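Local coordinates for protein TqaA (Penicillium aethiopicum, PDB 5DLK) that probably catalyses release of a peptide by macrocyclization, as the terminal condensation-like domain of a fungal nonribosomal peptide synthetase, at residues V60-G65 and Q175-Q180; R64-S69 and A414-L419; N71-G76 and N167-L172; G76-M81 and R402-D407. All blocks are in the same frame, centred on the assembly; numbering follows the deposited sequence.

Interaction 1 (V60-G65 and Q175-Q180); sequences VFIKRG and QISHSQ
Ser177, at the end of strand 169-177, meets Ile62 of helix 56-63, its OG lying 4.1 Å from Ile62 CG1. Ser177 OG and Ser179 OG are hydrogen-bonded at 2.8 Å. The N-H of Ser177 is taken by Gln180 OE1, which folds the segment back on itself just after the strand. His178 carries the main contact. Its imidazole lies flat on the Phe61 ring in a face-to-face stack, centroids 3.8 Å apart and planes only 6° from parallel. The closest pair is Phe61 CE1 and His178 CD2 at 3.5 Å, and His178 CB also sits over the phenyl face as a CH-pi donor. CG of His178 is anti to the backbone N (chi1 -154°), a setting that swings the imidazole across to the helix. With an alanine at Phe61, the stacked face of His178 would lose its cover and the imidazole would probably be freer to turn. Ser179 then packs its CB 3.9 Å from Ile62 CD1, and Gln180 ends the turn with NE2 bonded to Ile97 O. The sequence from Ser177 onward is a variant of the condensation-domain HHxxxDG motif in which serine replaces the first histidine and His178 is the second. Trp181 stacks on His178 as well. Helix 56-63 thus covers the turn after strand 169-177, while Phe102 of strand 100-105 touches both Ile62 and Ser179, and Thr66, leading into neighbouring strand 67-75, is bonded through its backbone to His178.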
loop_
_atom_site.group_PDB
_atom_site.type_symbol
_atom_site.label_atom_id
_atom_site.label_comp_id
_atom_site.label_asym_id
_atom_site.label_seq_id
_atom_site.Cartn_x
_atom_site.Cartn_y
_atom_site.Cartn_z
ATOM N N VAL A 60 9.573 -0.446 -1.936
ATOM C CA VAL A 60 9.389 -0.606 -0.488
ATOM C C VAL A 60 8.672 -1.913 -0.200
ATOM O O VAL A 60 9.109 -2.719 0.631
ATOM C CB VAL A 60 8.578 0.565 0.124
ATOM C CG1 VAL A 60 8.014 0.195 1.513
ATOM C CG2 VAL A 60 9.444 1.805 0.203
ATOM N N PHE A 61 7.565 -2.128 -0.897
ATOM C CA PHE A 61 6.768 -3.327 -0.640
ATOM C C PHE A 61 7.487 -4.594 -1.085
ATOM O O PHE A 61 7.420 -5.614 -0.410
ATOM C CB PHE A 61 5.405 -3.206 -1.325
ATOM C CG PHE A 61 4.466 -2.276 -0.623
ATOM C CD1 PHE A 61 4.151 -2.478 0.712
ATOM C CD2 PHE A 61 3.910 -1.183 -1.285
ATOM C CE1 PHE A 61 3.293 -1.618 1.388
ATOM C CE2 PHE A 61 3.042 -0.312 -0.621
ATOM C CZ PHE A 61 2.735 -0.533 0.731
ATOM N N ILE A 62 8.167 -4.545 -2.224
ATOM C CA ILE A 62 8.873 -5.736 -2.717
ATOM C C ILE A 62 9.987 -6.160 -1.765
ATOM O O ILE A 62 10.122 -7.353 -1.431
ATOM C CB ILE A 62 9.424 -5.500 -4.149
ATOM C CG1 ILE A 62 8.237 -5.401 -5.112
ATOM C CG2 ILE A 62 10.355 -6.630 -4.555
ATOM C CD1 ILE A 62 8.585 -4.893 -6.501
ATOM N N LYS A 63 10.745 -5.182 -1.263
ATOM C CA LYS A 63 11.843 -5.480 -0.360
ATOM C C LYS A 63 11.367 -6.096 0.940
ATOM O O LYS A 63 12.124 -6.788 1.618
ATOM C CB LYS A 63 12.641 -4.212 -0.023
ATOM C CG LYS A 63 13.606 -3.729 -1.084
ATOM C CD LYS A 63 14.423 -2.570 -0.469
ATOM C CE LYS A 63 15.361 -1.905 -1.455
ATOM N NZ LYS A 63 16.313 -2.887 -2.071
ATOM N N ARG A 64 10.118 -5.818 1.294
ATOM C CA ARG A 64 9.537 -6.304 2.539
ATOM C C ARG A 64 8.686 -7.573 2.342
ATOM O O ARG A 64 7.976 -8.026 3.263
ATOM C CB ARG A 64 8.719 -5.184 3.178
ATOM C CG ARG A 64 9.649 -4.101 3.795
ATOM C CD ARG A 64 8.986 -2.744 3.961
ATOM N NE ARG A 64 9.971 -1.765 4.451
ATOM C CZ ARG A 64 10.920 -1.193 3.705
ATOM N NH1 ARG A 64 11.068 -1.495 2.409
ATOM N NH2 ARG A 64 11.761 -0.331 4.268
ATOM N N GLY A 65 8.770 -8.149 1.145
ATOM C CA GLY A 65 8.099 -9.419 0.880
ATOM C C GLY A 65 6.595 -9.306 1.024
ATOM O O GLY A 65 5.932 -10.251 1.473
ATOM N N GLN A 175 -3.399 -14.239 -5.803
ATOM C CA GLN A 175 -2.141 -13.848 -5.177
ATOM C C GLN A 175 -1.643 -12.579 -5.846
ATOM O O GLN A 175 -1.881 -12.363 -7.029
ATOM C CB GLN A 175 -1.104 -14.967 -5.261
ATOM C CG GLN A 175 -1.464 -16.149 -4.379
ATOM C CD GLN A 175 -0.424 -17.239 -4.399
ATOM O OE1 GLN A 175 0.616 -17.117 -5.051
ATOM N NE2 GLN A 175 -0.700 -18.322 -3.683
ATOM N N ILE A 176 -0.981 -11.720 -5.077
ATOM C CA ILE A 176 -0.616 -10.413 -5.605
ATOM C C ILE A 176 0.415 -9.747 -4.680
ATOM O O ILE A 176 0.364 -9.886 -3.455
ATOM C CB ILE A 176 -1.885 -9.515 -5.793
ATOM C CG1 ILE A 176 -1.543 -8.177 -6.470
ATOM C CG2 ILE A 176 -2.646 -9.330 -4.481
ATOM C CD1 ILE A 176 -2.781 -7.373 -6.895
ATOM N N SER A 177 1.355 -9.037 -5.293
ATOM C CA SER A 177 2.345 -8.236 -4.575
ATOM C C SER A 177 1.762 -6.848 -4.284
ATOM O O SER A 177 1.042 -6.290 -5.104
ATOM C CB SER A 177 3.631 -8.122 -5.413
ATOM O OG SER A 177 4.487 -7.114 -4.896
ATOM N N HIS A 178 2.073 -6.267 -3.123
ATOM C CA HIS A 178 1.549 -4.942 -2.789
ATOM C C HIS A 178 2.130 -3.864 -3.733
ATOM O O HIS A 178 1.639 -2.739 -3.785
ATOM C CB HIS A 178 1.839 -4.638 -1.300
ATOM C CG HIS A 178 0.896 -3.670 -0.654
ATOM N ND1 HIS A 178 0.253 -2.651 -1.345
ATOM C CD2 HIS A 178 0.480 -3.548 0.629
ATOM C CE1 HIS A 178 -0.501 -1.962 -0.518
ATOM N NE2 HIS A 178 -0.373 -2.476 0.699
ATOM N N SER A 179 3.136 -4.224 -4.529
ATOM C CA SER A 179 3.584 -3.328 -5.598
ATOM C C SER A 179 2.502 -3.148 -6.660
ATOM O O SER A 179 2.635 -2.299 -7.544
ATOM C CB SER A 179 4.862 -3.850 -6.261
ATOM O OG SER A 179 4.647 -5.126 -6.874
ATOM N N GLN A 180 1.425 -3.932 -6.558
ATOM C CA GLN A 180 0.407 -3.986 -7.612
ATOM C C GLN A 180 -0.981 -3.541 -7.166
ATOM O O GLN A 180 -1.936 -3.604 -7.946
ATOM C CB GLN A 180 0.322 -5.426 -8.182
ATOM C CG GLN A 180 1.633 -5.915 -8.771
ATOM C CD GLN A 180 1.574 -7.402 -9.120
ATOM O OE1 GLN A 180 1.541 -8.252 -8.232
ATOM N NE2 GLN A 180 1.524 -7.715 -10.421
#

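Interaction 2 (R64-S69 and A414-L419); sequences RGTFHS and ARFDPL. With EDO (1,2-ethanediol), chain E.
Arg64 runs along the segment 416-419 and touches it at almost every atom. CB and CG lie against the carbonyl of Asp417, with CG 3.2 Å from Asp417 O. CD comes next, 4.0 Å from Phe416 CE1, and the chain, extended from CG to NE, travels beside that ring in the same direction. NE passes near the backbone of Leu419 and forms a salt bridge with Glu421. At the tip, Leu419 CD1 sits over one face of the guanidinium, 3.5 Å from Arg64 CZ, while NH1 turns back to Val60 O. Gly65, with its positive phi, closes helix 56-63 in a Schellman motif, and the chain then enters strand 67-75. Here it pairs antiparallel with strand 407-415, the edge strand that the C-terminal half of the chain adds to the sheet of the N-terminal lobe. Phe67 and Arg415 form a hydrogen-bonded pair, with Arg415 N 2.9 Å from Phe67 O, and Asp417 N reaches Arg64 O at 3.0 Å. In the adjacent non-hydrogen-bonded pair, Ala414 CB rests on the face of the His68 imidazole, 3.5 Å from His68 NE2. Thr66 OG1, bonded to Phe61 O, meets the Phe416 ring at its edge, 3.3 Å from Phe416 CD1. A 1,2-ethanediol, probably from the crystallisation liquor, accepts the N-H of Phe416 on O2 at 2.8 Å, donates from O1 to Phe416 O, and is also bonded to Trp267 NE1.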
loop_
_atom_site.group_PDB
_atom_site.type_symbol
_atom_site.label_atom_id
_atom_site.label_comp_id
_atom_site.label_asym_id
_atom_site.label_seq_id
_atom_site.Cartn_x
_atom_site.Cartn_y
_atom_site.Cartn_z
ATOM N N ARG A 64 10.118 -5.818 1.294
ATOM C CA ARG A 64 9.537 -6.304 2.539
ATOM C C ARG A 64 8.686 -7.573 2.342
ATOM O O ARG A 64 7.976 -8.026 3.263
ATOM C CB ARG A 64 8.719 -5.184 3.178
ATOM C CG ARG A 64 9.649 -4.101 3.795
ATOM C CD ARG A 64 8.986 -2.744 3.961
ATOM N NE ARG A 64 9.971 -1.765 4.451
ATOM C CZ ARG A 64 10.920 -1.193 3.705
ATOM N NH1 ARG A 64 11.068 -1.495 2.409
ATOM N NH2 ARG A 64 11.761 -0.331 4.268
ATOM N N GLY A 65 8.770 -8.149 1.145
ATOM C CA GLY A 65 8.099 -9.419 0.880
ATOM C C GLY A 65 6.595 -9.306 1.024
ATOM O O GLY A 65 5.932 -10.251 1.473
ATOM N N THR A 66 6.050 -8.149 0.644
ATOM C CA THR A 66 4.644 -7.864 0.893
ATOM C C THR A 66 3.807 -8.595 -0.152
ATOM O O THR A 66 3.855 -8.282 -1.335
ATOM C CB THR A 66 4.358 -6.358 0.860
ATOM O OG1 THR A 66 5.420 -5.682 1.541
ATOM C CG2 THR A 66 3.042 -6.040 1.586
ATOM N N PHE A 67 3.050 -9.587 0.303
ATOM C CA PHE A 67 2.448 -10.557 -0.607
ATOM C C PHE A 67 1.151 -11.044 0.021
ATOM O O PHE A 67 1.120 -11.392 1.205
ATOM C CB PHE A 67 3.450 -11.685 -0.833
ATOM C CG PHE A 67 3.059 -12.687 -1.887
ATOM C CD1 PHE A 67 2.724 -12.287 -3.175
ATOM C CD2 PHE A 67 3.123 -14.049 -1.595
ATOM C CE1 PHE A 67 2.403 -13.251 -4.162
ATOM C CE2 PHE A 67 2.802 -15.012 -2.559
ATOM C CZ PHE A 67 2.438 -14.606 -3.840
ATOM N N HIS A 68 0.071 -11.010 -0.750
ATOM C CA HIS A 68 -1.250 -11.348 -0.237
ATOM C C HIS A 68 -1.890 -12.456 -1.048
ATOM O O HIS A 68 -1.656 -12.568 -2.250
ATOM C CB HIS A 68 -2.186 -10.144 -0.281
ATOM C CG HIS A 68 -1.956 -9.161 0.826
ATOM N ND1 HIS A 68 -0.790 -8.438 0.948
ATOM C CD2 HIS A 68 -2.741 -8.796 1.866
ATOM C CE1 HIS A 68 -0.866 -7.667 2.022
ATOM N NE2 HIS A 68 -2.045 -7.855 2.589
ATOM N N SER A 69 -2.703 -13.254 -0.366
ATOM C CA SER A 69 -3.645 -14.156 -1.022
ATOM C C SER A 69 -5.036 -13.706 -0.622
ATOM O O SER A 69 -5.415 -13.828 0.546
ATOM C CB SER A 69 -3.411 -15.609 -0.598
ATOM O OG SER A 69 -4.322 -16.469 -1.274
ATOM N N ALA A 414 -1.558 -13.092 4.392
ATOM C CA ALA A 414 -0.702 -11.934 4.108
ATOM C C ALA A 414 0.694 -12.052 4.737
ATOM O O ALA A 414 0.854 -12.558 5.853
ATOM C CB ALA A 414 -1.395 -10.655 4.580
ATOM N N ARG A 415 1.698 -11.597 3.992
ATOM C CA ARG A 415 3.076 -11.492 4.458
ATOM C C ARG A 415 3.476 -10.015 4.387
ATOM O O ARG A 415 3.082 -9.314 3.448
ATOM C CB ARG A 415 4.041 -12.308 3.596
ATOM C CG ARG A 415 3.652 -13.784 3.410
ATOM C CD ARG A 415 3.429 -14.459 4.741
ATOM N NE ARG A 415 4.647 -14.561 5.534
ATOM C CZ ARG A 415 4.685 -15.120 6.740
ATOM N NH1 ARG A 415 3.580 -15.636 7.258
ATOM N NH2 ARG A 415 5.818 -15.169 7.427
ATOM N N PHE A 416 4.262 -9.579 5.364
ATOM C CA PHE A 416 4.799 -8.209 5.395
ATOM C C PHE A 416 5.875 -8.163 6.458
ATOM O O PHE A 416 5.600 -8.429 7.620
ATOM C CB PHE A 416 3.707 -7.180 5.697
ATOM C CG PHE A 416 4.233 -5.766 5.842
ATOM C CD1 PHE A 416 4.746 -5.097 4.748
ATOM C CD2 PHE A 416 4.223 -5.127 7.082
ATOM C CE1 PHE A 416 5.238 -3.778 4.863
ATOM C CE2 PHE A 416 4.705 -3.808 7.208
ATOM C CZ PHE A 416 5.212 -3.143 6.099
ATOM N N ASP A 417 7.096 -7.813 6.071
ATOM C CA ASP A 417 8.209 -7.817 7.019
ATOM C C ASP A 417 9.029 -6.537 6.932
ATOM O O ASP A 417 9.857 -6.395 6.044
ATOM C CB ASP A 417 9.102 -9.030 6.773
ATOM C CG ASP A 417 8.382 -10.327 7.056
ATOM O OD1 ASP A 417 8.151 -10.616 8.242
ATOM O OD2 ASP A 417 8.043 -11.019 6.089
ATOM N N PRO A 418 8.792 -5.605 7.866
ATOM C CA PRO A 418 9.517 -4.327 7.899
ATOM C C PRO A 418 11.029 -4.507 7.938
ATOM O O PRO A 418 11.522 -5.544 8.387
ATOM C CB PRO A 418 9.037 -3.675 9.213
ATOM C CG PRO A 418 7.721 -4.289 9.499
ATOM C CD PRO A 418 7.798 -5.717 8.946
ATOM N N LEU A 419 11.757 -3.484 7.502
ATOM C CA LEU A 419 13.202 -3.488 7.621
ATOM C C LEU A 419 13.604 -2.774 8.928
ATOM O O LEU A 419 13.372 -3.310 10.012
ATOM C CB LEU A 419 13.828 -2.850 6.383
ATOM C CG LEU A 419 13.345 -3.527 5.085
ATOM C CD1 LEU A 419 14.001 -2.924 3.835
ATOM C CD2 LEU A 419 13.576 -5.043 5.164
HETATM C C1 EDO E . 3.914 -10.617 9.307
HETATM O O1 EDO E . 3.364 -9.395 8.758
HETATM C C2 EDO E . 4.002 -11.757 8.275
HETATM O O2 EDO E . 5.009 -11.504 7.271
#

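Interaction 3 (N71-G76 and N167-L172); sequences NWTIKG and NEHVVL
Strands 67-75 and 169-177 are antiparallel neighbours in the mixed sheet of the N-terminal lobe, and here Trp72-Lys75 pairs with His169-Leu172. Two hydrogen-bonded pairs hold the backbones, Ile74 with Val170 and Trp72 with Leu172. The bond from Ile74 N to Val170 O is 2.8 Å long and nearly straight, at 178°. Beyond the last pair, Gly76 N still reaches Glu168 O at 3.0 Å. Thr73, Lys75, His169 and Val171 share one face of the sheet, where helix 132-144 packs. On it, Lys75 CE stands over the centre of the His169 ring, 3.7 Å from the centroid, in a CH-pi contact. The ring gets there because His169 CG is anti to the backbone N (chi1 179°), and Lys75 lies alongside, fully stretched. Thr73 CG2 approaches the same ring, 3.7 Å from His169 NE2. A serine at His169 would take away this flat surface and would probably leave the Lys75 chain without support. Trp72, Ile74, Val170 and Leu172 line the other face, where Phe190 and Tyr410 meet the indole of Trp72 edge-to-face. This regular antiparallel pairing is typical of the sheet in chloramphenicol acetyltransferase-like lobes of condensation domains.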
loop_
_atom_site.group_PDB
_atom_site.type_symbol
_atom_site.label_atom_id
_atom_site.label_comp_id
_atom_site.label_asym_id
_atom_site.label_seq_id
_atom_site.Cartn_x
_atom_site.Cartn_y
_atom_site.Cartn_z
ATOM N N ASN A 71 -8.808 -14.411 -0.620
ATOM C CA ASN A 71 -9.477 -15.717 -0.668
ATOM C C ASN A 71 -10.989 -15.591 -0.618
ATOM O O ASN A 71 -11.538 -14.977 0.292
ATOM C CB ASN A 71 -9.016 -16.584 0.493
ATOM C CG ASN A 71 -7.520 -16.697 0.566
ATOM O OD1 ASN A 71 -6.834 -16.632 -0.454
ATOM N ND2 ASN A 71 -6.996 -16.859 1.780
ATOM N N TRP A 72 -11.660 -16.194 -1.592
ATOM C CA TRP A 72 -13.105 -16.116 -1.672
ATOM C C TRP A 72 -13.718 -17.505 -1.559
ATOM O O TRP A 72 -13.539 -18.322 -2.451
ATOM C CB TRP A 72 -13.520 -15.470 -2.981
ATOM C CG TRP A 72 -13.028 -14.057 -3.105
ATOM C CD1 TRP A 72 -11.945 -13.617 -3.815
ATOM C CD2 TRP A 72 -13.587 -12.914 -2.465
ATOM N NE1 TRP A 72 -11.810 -12.253 -3.670
ATOM C CE2 TRP A 72 -12.808 -11.798 -2.844
ATOM C CE3 TRP A 72 -14.681 -12.718 -1.613
ATOM C CZ2 TRP A 72 -13.098 -10.509 -2.411
ATOM C CZ3 TRP A 72 -14.960 -11.433 -1.177
ATOM C CH2 TRP A 72 -14.167 -10.348 -1.574
ATOM N N THR A 73 -14.432 -17.762 -0.470
ATOM C CA THR A 73 -15.101 -19.050 -0.294
ATOM C C THR A 73 -16.507 -18.931 -0.865
ATOM O O THR A 73 -17.315 -18.140 -0.382
ATOM C CB THR A 73 -15.164 -19.475 1.181
ATOM O OG1 THR A 73 -13.845 -19.495 1.734
ATOM C CG2 THR A 73 -15.779 -20.875 1.318
ATOM N N ILE A 74 -16.781 -19.724 -1.897
ATOM C CA ILE A 74 -18.016 -19.622 -2.667
ATOM C C ILE A 74 -18.858 -20.883 -2.451
ATOM O O ILE A 74 -18.386 -21.983 -2.711
ATOM C CB ILE A 74 -17.728 -19.456 -4.165
ATOM C CG1 ILE A 74 -16.766 -18.279 -4.409
ATOM C CG2 ILE A 74 -19.022 -19.247 -4.941
ATOM C CD1 ILE A 74 -16.275 -18.177 -5.841
ATOM N N LYS A 75 -20.087 -20.719 -1.968
ATOM C CA LYS A 75 -20.958 -21.867 -1.692
ATOM C C LYS A 75 -22.310 -21.727 -2.371
ATOM O O LYS A 75 -22.937 -20.671 -2.307
ATOM C CB LYS A 75 -21.161 -22.045 -0.190
ATOM C CG LYS A 75 -19.950 -22.575 0.533
ATOM C CD LYS A 75 -20.167 -22.586 2.033
ATOM C CE LYS A 75 -18.930 -23.097 2.739
ATOM N NZ LYS A 75 -18.994 -22.865 4.212
ATOM N N GLY A 76 -22.759 -22.799 -3.019
ATOM C CA GLY A 76 -24.070 -22.810 -3.645
ATOM C C GLY A 76 -24.100 -23.637 -4.909
ATOM O O GLY A 76 -23.071 -24.141 -5.357
ATOM N N ASN A 167 -18.413 -29.282 -6.600
ATOM C CA ASN A 167 -18.223 -27.892 -7.052
ATOM C C ASN A 167 -19.264 -26.929 -6.478
ATOM O O ASN A 167 -19.572 -25.904 -7.089
ATOM C CB ASN A 167 -18.237 -27.795 -8.585
ATOM C CG ASN A 167 -16.980 -28.354 -9.218
ATOM O OD1 ASN A 167 -15.942 -28.460 -8.569
ATOM N ND2 ASN A 167 -17.068 -28.720 -10.490
ATOM N N GLU A 168 -19.795 -27.249 -5.300
ATOM C CA GLU A 168 -20.742 -26.361 -4.630
ATOM C C GLU A 168 -20.124 -25.765 -3.358
ATOM O O GLU A 168 -20.783 -25.057 -2.593
ATOM C CB GLU A 168 -22.037 -27.108 -4.315
ATOM C CG GLU A 168 -22.650 -27.744 -5.562
ATOM C CD GLU A 168 -24.021 -28.365 -5.326
ATOM O OE1 GLU A 168 -24.304 -28.784 -4.180
ATOM O OE2 GLU A 168 -24.811 -28.433 -6.297
ATOM N N HIS A 169 -18.852 -26.086 -3.147
ATOM C CA HIS A 169 -18.018 -25.472 -2.114
ATOM C C HIS A 169 -16.630 -25.325 -2.725
ATOM O O HIS A 169 -15.936 -26.314 -2.975
ATOM C CB HIS A 169 -17.980 -26.308 -0.837
ATOM C CG HIS A 169 -17.109 -25.738 0.244
ATOM N ND1 HIS A 169 -17.016 -26.308 1.495
ATOM C CD2 HIS A 169 -16.288 -24.661 0.259
ATOM C CE1 HIS A 169 -16.174 -25.606 2.235
ATOM N NE2 HIS A 169 -15.716 -24.603 1.507
ATOM N N VAL A 170 -16.241 -24.081 -2.979
ATOM C CA VAL A 170 -15.063 -23.789 -3.777
ATOM C C VAL A 170 -14.330 -22.589 -3.149
ATOM O O VAL A 170 -14.977 -21.700 -2.620
ATOM C CB VAL A 170 -15.483 -23.492 -5.234
ATOM C CG1 VAL A 170 -14.502 -22.609 -5.935
ATOM C CG2 VAL A 170 -15.722 -24.793 -6.014
ATOM N N VAL A 171 -12.999 -22.591 -3.165
ATOM C CA VAL A 171 -12.249 -21.385 -2.768
ATOM C C VAL A 171 -11.465 -20.872 -3.966
ATOM O O VAL A 171 -10.724 -21.620 -4.595
ATOM C CB VAL A 171 -11.287 -21.644 -1.581
ATOM C CG1 VAL A 171 -10.463 -20.365 -1.253
ATOM C CG2 VAL A 171 -12.064 -22.092 -0.349
ATOM N N LEU A 172 -11.653 -19.590 -4.280
ATOM C CA LEU A 172 -10.886 -18.928 -5.321
ATOM C C LEU A 172 -9.867 -18.039 -4.636
ATOM O O LEU A 172 -10.251 -17.275 -3.760
ATOM C CB LEU A 172 -11.795 -18.092 -6.213
ATOM C CG LEU A 172 -11.129 -17.068 -7.133
ATOM C CD1 LEU A 172 -10.398 -17.753 -8.265
ATOM C CD2 LEU A 172 -12.175 -16.101 -7.650
#

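Interaction 4 (G76-M81 and R402-D407); sequences GRSLNM and RGSSLD
Arg77 and Ser78 meet Ser404 and Ser405 through a compact set of hydrogen bonds between two irregular loops. The shortest direct one runs from Arg77 N to Ser405 OG, 2.8 Å long and nearly straight at 168°. Ser405 OG is turned between its own backbone N and carbonyl carbon (chi1 76°), a position from which it faces the incoming N-H, and Arg77 CG lies beside it. Ser78 OG and Ser404 OG are hydrogen-bonded to each other at 3.0 Å, and Ser78 N makes a weak bond of 3.4 Å to Ser405 O. A single water joins the loops a second time, donating to Ser78 O at 2.9 Å and to Arg402 O at 2.6 Å. A further polar contact is of the C-H type, with Gly76 CA 3.3 Å from Ser405 O. A CB on Gly76 would come too close to that carbonyl, and one on Gly403 to Ser78 CB, consistent with glycine at both places. Apolar packing falls to Leu406, whose CG is 3.9 Å from Ser78 CB and whose CD2 is 4.3 Å from Leu79 CB. Leu79 and Leu406 both also touch Ile74 of strand 67-75. At one end Asn80 caps helix 81-94 by bonding Arg83 N through OD1, and gives its own backbone N-H to the hydroxyl of Tyr197, at the end of helix 186-197; at the other Asp407 enters strand 407-415 beside Lys75.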
loop_
_atom_site.group_PDB
_atom_site.type_symbol
_atom_site.label_atom_id
_atom_site.label_comp_id
_atom_site.label_asym_id
_atom_site.label_seq_id
_atom_site.Cartn_x
_atom_site.Cartn_y
_atom_site.Cartn_z
ATOM N N GLY A 76 -22.759 -22.799 -3.019
ATOM C CA GLY A 76 -24.070 -22.810 -3.645
ATOM C C GLY A 76 -24.100 -23.637 -4.909
ATOM O O GLY A 76 -23.071 -24.141 -5.357
ATOM N N ARG A 77 -25.281 -23.770 -5.501
ATOM C CA ARG A 77 -25.433 -24.599 -6.691
ATOM C C ARG A 77 -25.335 -23.782 -7.978
ATOM O O ARG A 77 -25.275 -24.341 -9.071
ATOM C CB ARG A 77 -26.769 -25.352 -6.643
ATOM C CG ARG A 77 -27.230 -25.709 -5.234
ATOM C CD ARG A 77 -28.636 -26.295 -5.233
ATOM N NE ARG A 77 -29.476 -25.680 -4.204
ATOM C CZ ARG A 77 -29.640 -26.166 -2.976
ATOM N NH1 ARG A 77 -29.030 -27.287 -2.613
ATOM N NH2 ARG A 77 -30.424 -25.532 -2.109
ATOM N N SER A 78 -25.297 -22.459 -7.847
ATOM C CA SER A 78 -25.337 -21.575 -9.012
ATOM C C SER A 78 -23.973 -21.302 -9.642
ATOM O O SER A 78 -23.892 -20.689 -10.704
ATOM C CB SER A 78 -25.977 -20.233 -8.638
ATOM O OG SER A 78 -27.265 -20.407 -8.079
ATOM N N LEU A 79 -22.904 -21.742 -8.992
ATOM C CA LEU A 79 -21.565 -21.375 -9.444
ATOM C C LEU A 79 -21.254 -21.932 -10.824
ATOM O O LEU A 79 -21.468 -23.108 -11.096
ATOM C CB LEU A 79 -20.505 -21.852 -8.446
ATOM C CG LEU A 79 -19.075 -21.429 -8.808
ATOM C CD1 LEU A 79 -18.965 -19.898 -8.895
ATOM C CD2 LEU A 79 -18.055 -21.994 -7.823
ATOM N N ASN A 80 -20.744 -21.072 -11.698
ATOM C CA ASN A 80 -20.325 -21.489 -13.022
ATOM C C ASN A 80 -18.800 -21.512 -13.100
ATOM O O ASN A 80 -18.167 -20.467 -13.259
ATOM C CB ASN A 80 -20.922 -20.554 -14.074
ATOM C CG ASN A 80 -20.669 -21.018 -15.491
ATOM O OD1 ASN A 80 -19.664 -21.667 -15.787
ATOM N ND2 ASN A 80 -21.585 -20.675 -16.388
ATOM N N MET A 81 -18.219 -22.704 -12.988
ATOM C CA MET A 81 -16.765 -22.846 -12.913
ATOM C C MET A 81 -16.036 -22.332 -14.154
ATOM O O MET A 81 -14.974 -21.709 -14.034
ATOM C CB MET A 81 -16.391 -24.304 -12.650
ATOM C CG MET A 81 -16.826 -24.802 -11.283
ATOM S SD MET A 81 -15.799 -24.200 -9.919
ATOM C CE MET A 81 -14.317 -25.180 -10.154
ATOM N N ARG A 402 -23.385 -13.193 -9.129
ATOM C CA ARG A 402 -24.815 -13.416 -9.358
ATOM C C ARG A 402 -25.150 -14.912 -9.355
ATOM O O ARG A 402 -24.413 -15.719 -9.916
ATOM C CB ARG A 402 -25.241 -12.770 -10.684
ATOM C CG ARG A 402 -26.750 -12.625 -10.921
ATOM C CD ARG A 402 -27.553 -12.639 -9.619
ATOM N NE ARG A 402 -28.937 -13.060 -9.827
ATOM C CZ ARG A 402 -29.776 -13.405 -8.851
ATOM N NH1 ARG A 402 -29.378 -13.394 -7.583
ATOM N NH2 ARG A 402 -31.016 -13.775 -9.146
ATOM N N GLY A 403 -26.260 -15.264 -8.713
ATOM C CA GLY A 403 -26.742 -16.633 -8.668
ATOM C C GLY A 403 -27.831 -16.793 -7.620
ATOM O O GLY A 403 -27.816 -16.099 -6.607
ATOM N N SER A 404 -28.771 -17.707 -7.856
ATOM C CA SER A 404 -29.893 -17.915 -6.937
ATOM C C SER A 404 -29.412 -18.385 -5.570
ATOM O O SER A 404 -29.791 -17.830 -4.537
ATOM C CB SER A 404 -30.892 -18.924 -7.518
ATOM O OG SER A 404 -30.225 -19.967 -8.211
ATOM N N SER A 405 -28.578 -19.417 -5.564
ATOM C CA SER A 405 -27.930 -19.838 -4.332
ATOM C C SER A 405 -26.434 -19.647 -4.516
ATOM O O SER A 405 -25.768 -20.463 -5.157
ATOM C CB SER A 405 -28.272 -21.296 -3.975
ATOM O OG SER A 405 -27.562 -22.231 -4.773
ATOM N N LEU A 406 -25.925 -18.538 -3.986
ATOM C CA LEU A 406 -24.502 -18.220 -4.063
ATOM C C LEU A 406 -24.067 -17.343 -2.900
ATOM O O LEU A 406 -24.383 -16.156 -2.859
ATOM C CB LEU A 406 -24.171 -17.521 -5.379
ATOM C CG LEU A 406 -23.397 -18.371 -6.380
ATOM C CD1 LEU A 406 -22.649 -17.509 -7.384
ATOM C CD2 LEU A 406 -22.450 -19.298 -5.645
ATOM N N ASP A 407 -23.349 -17.942 -1.958
ATOM C CA ASP A 407 -22.816 -17.226 -0.802
ATOM C C ASP A 407 -21.312 -17.070 -0.984
ATOM O O ASP A 407 -20.614 -18.041 -1.274
ATOM C CB ASP A 407 -23.134 -17.972 0.497
ATOM C CG ASP A 407 -22.566 -17.280 1.730
ATOM O OD1 ASP A 407 -23.107 -16.220 2.123
ATOM O OD2 ASP A 407 -21.592 -17.804 2.320
HETATM O O HOH W 1 -23.427 -17.878 -11.084
#

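Overall arrangement
The contacts are spread along the length of one sheet, from the end near the phosphopantetheine site to the loops beyond its other end. Interactions 1 and 2 have centres 6 Å apart and share Arg64 and Gly65, and a probable hydrogen bond of 2.9 Å from His68 N to Ile176 O joins them across the strands. Interactions 3 and 4 form a second pair, 9 Å between centres, sharing Gly76 and linked by Asp407 N to Lys75 O at 2.8 Å. Centres of interactions 1 and 3 lie about 26 Å apart. The first pair lies near the site that binds phosphopantetheine, empty of it here: the side chain of His178 is about 6 Å from Gly183, and a dimethyl sulfoxide lies close to it and to His68.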